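Local atomic coordinates of yersinopine synthase (Yersinia pestis, PDB entry 6C4M), a protein that catalyses the NADPH-dependent reductive condensation of pyruvate with an amino-acid-derived intermediate, the last step in making the metallophore yersinopine. Residues Tyr214-Gly220 against Cys244-Ala250. Residues are numbered along the deposited sequence; the frame is centred on the assembly and turned at random.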
loop_
_atom_site.group_PDB
_atom_site.type_symbol
_atom_site.label_atom_id
_atom_site.label_comp_id
_atom_site.label_asym_id
_atom_site.label_seq_id
_atom_site.Cartn_x
_atom_site.Cartn_y
_atom_site.Cartn_z
ATOM N N TYR A 214 29.382 -0.343 5.083
ATOM C CA TYR A 214 30.325 -1.305 4.541
ATOM C C TYR A 214 31.497 -0.527 3.964
ATOM O O TYR A 214 31.295 0.489 3.302
ATOM C CB TYR A 214 29.673 -2.161 3.454
ATOM C CG TYR A 214 28.566 -3.040 3.956
ATOM C CD1 TYR A 214 27.269 -2.564 4.053
ATOM C CD2 TYR A 214 28.814 -4.352 4.345
ATOM C CE1 TYR A 214 26.247 -3.368 4.528
ATOM C CE2 TYR A 214 27.790 -5.165 4.824
ATOM C CZ TYR A 214 26.510 -4.664 4.887
ATOM O OH TYR A 214 25.503 -5.446 5.369
ATOM N N LEU A 215 32.723 -0.970 4.232
ATOM C CA LEU A 215 33.836 -0.284 3.606
ATOM C C LEU A 215 34.948 -1.265 3.270
ATOM O O LEU A 215 34.943 -2.421 3.701
ATOM C CB LEU A 215 34.317 0.871 4.480
ATOM C CG LEU A 215 34.818 0.596 5.899
ATOM C CD1 LEU A 215 36.055 -0.158 5.865
ATOM C CD2 LEU A 215 35.066 1.914 6.624
ATOM N N ALA A 216 35.913 -0.773 2.490
ATOM C CA ALA A 216 37.064 -1.560 2.063
ATOM C C ALA A 216 38.097 -0.608 1.474
ATOM O O ALA A 216 37.765 0.497 1.046
ATOM C CB ALA A 216 36.665 -2.615 1.019
ATOM N N ASN A 217 39.361 -1.037 1.492
ATOM C CA ASN A 217 40.401 -0.428 0.681
ATOM C C ASN A 217 40.773 -1.393 -0.429
ATOM O O ASN A 217 40.266 -2.511 -0.506
ATOM C CB ASN A 217 41.615 -0.061 1.528
ATOM C CG ASN A 217 42.251 -1.264 2.186
ATOM O OD1 ASN A 217 42.353 -2.337 1.590
ATOM N ND2 ASN A 217 42.697 -1.084 3.415
ATOM N N GLN A 218 41.621 -0.933 -1.329
ATOM C CA GLN A 218 41.894 -1.729 -2.507
ATOM C C GLN A 218 42.562 -3.051 -2.173
ATOM O O GLN A 218 42.528 -3.966 -2.999
ATOM C CB GLN A 218 42.758 -0.937 -3.494
ATOM C CG GLN A 218 44.209 -0.619 -3.061
ATOM C CD GLN A 218 44.345 0.755 -2.415
ATOM O OE1 GLN A 218 43.582 1.123 -1.527
ATOM N NE2 GLN A 218 45.307 1.534 -2.890
ATOM N N TRP A 219 43.188 -3.175 -1.002
ATOM C CA TRP A 219 43.871 -4.413 -0.649
ATOM C C TRP A 219 42.978 -5.381 0.128
ATOM O O TRP A 219 43.387 -6.519 0.377
ATOM C CB TRP A 219 45.154 -4.091 0.155
ATOM C CG TRP A 219 46.034 -3.064 -0.536
ATOM C CD1 TRP A 219 46.704 -3.215 -1.716
ATOM C CD2 TRP A 219 46.318 -1.732 -0.088
ATOM N NE1 TRP A 219 47.388 -2.071 -2.026
ATOM C CE2 TRP A 219 47.153 -1.138 -1.053
ATOM C CE3 TRP A 219 45.944 -0.988 1.036
ATOM C CZ2 TRP A 219 47.624 0.169 -0.935
ATOM C CZ3 TRP A 219 46.411 0.310 1.159
ATOM C CH2 TRP A 219 47.244 0.881 0.169
ATOM N N GLY A 220 41.762 -4.977 0.492
ATOM C CA GLY A 220 40.965 -5.796 1.397
ATOM C C GLY A 220 41.568 -5.924 2.783
ATOM O O GLY A 220 41.221 -6.849 3.525
ATOM N N CYS A 244 35.112 -5.286 3.844
ATOM C CA CYS A 244 34.813 -6.132 2.698
ATOM C C CYS A 244 36.104 -6.543 2.006
ATOM O O CYS A 244 37.168 -5.996 2.280
ATOM C CB CYS A 244 33.862 -5.409 1.730
ATOM S SG CYS A 244 32.309 -4.921 2.572
ATOM N N SER A 245 35.999 -7.501 1.074
ATOM C CA SER A 245 37.199 -8.094 0.478
ATOM C C SER A 245 37.868 -7.142 -0.499
ATOM O O SER A 245 39.062 -7.271 -0.772
ATOM C CB SER A 245 36.873 -9.393 -0.263
ATOM O OG SER A 245 36.210 -10.309 0.573
ATOM N N ASN A 246 37.105 -6.228 -1.079
ATOM C CA ASN A 246 37.631 -5.288 -2.048
ATOM C C ASN A 246 36.657 -4.122 -2.137
ATOM O O ASN A 246 35.603 -4.115 -1.487
ATOM C CB ASN A 246 37.876 -5.977 -3.396
ATOM C CG ASN A 246 36.648 -6.651 -3.943
ATOM O OD1 ASN A 246 35.652 -6.000 -4.239
ATOM N ND2 ASN A 246 36.713 -7.975 -4.090
ATOM N N LEU A 247 37.016 -3.142 -2.962
ATOM C CA LEU A 247 36.248 -1.906 -3.049
ATOM C C LEU A 247 34.837 -2.189 -3.561
ATOM O O LEU A 247 33.852 -1.747 -2.967
ATOM C CB LEU A 247 36.969 -0.902 -3.963
ATOM C CG LEU A 247 38.323 -0.469 -3.383
ATOM C CD1 LEU A 247 39.305 -0.008 -4.478
ATOM C CD2 LEU A 247 38.118 0.630 -2.299
ATOM N N LEU A 248 34.725 -2.979 -4.625
ATOM C CA LEU A 248 33.407 -3.283 -5.186
ATOM C C LEU A 248 32.547 -4.049 -4.186
ATOM O O LEU A 248 31.326 -3.848 -4.132
ATOM C CB LEU A 248 33.583 -4.085 -6.467
ATOM C CG LEU A 248 32.692 -3.963 -7.700
ATOM C CD1 LEU A 248 32.180 -2.539 -8.008
ATOM C CD2 LEU A 248 33.533 -4.484 -8.850
ATOM N N ALA A 249 33.169 -4.912 -3.374
ATOM C CA ALA A 249 32.431 -5.698 -2.403
ATOM C C ALA A 249 31.857 -4.846 -1.283
ATOM O O ALA A 249 30.996 -5.331 -0.545
ATOM C CB ALA A 249 33.311 -6.789 -1.811
ATOM N N ALA A 250 32.321 -3.607 -1.123
ATOM C CA ALA A 250 31.631 -2.648 -0.259
ATOM C C ALA A 250 30.629 -1.800 -1.048
ATOM O O ALA A 250 29.531 -1.521 -0.547
ATOM C CB ALA A 250 32.629 -1.717 0.429
HETATM O O HOH W 1 39.744 -3.461 -4.564
#
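Leu247 meets Gln218 and Ala216 through CG and its two methyls; its CB has no close partner in 214-220, and the contact begins one atom further out. CB carries CG anti to the carbonyl carbon (chi1 -64°), a torsion that lays the fork alongside the backbone from Ala216 to Gln218. CG meets N and CA of Gln218; CD1 continues to the same residue, 3.7 Å from Gln218 CB, while CD2 turns back to Ala216 O at 3.4 Å and to the carbonyl carbon of Asn217. The turn is type I from Asn217 to Gly220, closed by Gly220 N on Asn217 O, and a water bridges Gln218 O and Leu247 N. Gln218 directs its amide away, to the backbone of Val160 and Val162.

Further back along the strand, Cys244 N donates to Leu215 O over 2.9 Å; the angle at the hydrogen is a bent 131°. This bond prolongs the parallel pairing of strands 203-217 and 240-243, whose chain then enters helix 247-251, so the helix start is folded back across a face of strand 203-217 in the mixed sheet of this Rossmann-type dehydrogenase. Asn246 is the N-cap: its OD1 accepts from Ala249 N at 2.8 Å, the donor tilted out of the carbonyl plane.

On the side of the strand that faces the helix start, Ala216 CB sits 3.1 Å from Asn246 O, a tight fit, and also meets the CB atoms of Cys244 and Ala250. Cys244 SG approaches the Tyr214 ring at its edge, 77° off the normal, a sulfur-aromatic contact; Tyr214 OH is hydrogen-bonded to Asp328 OD2.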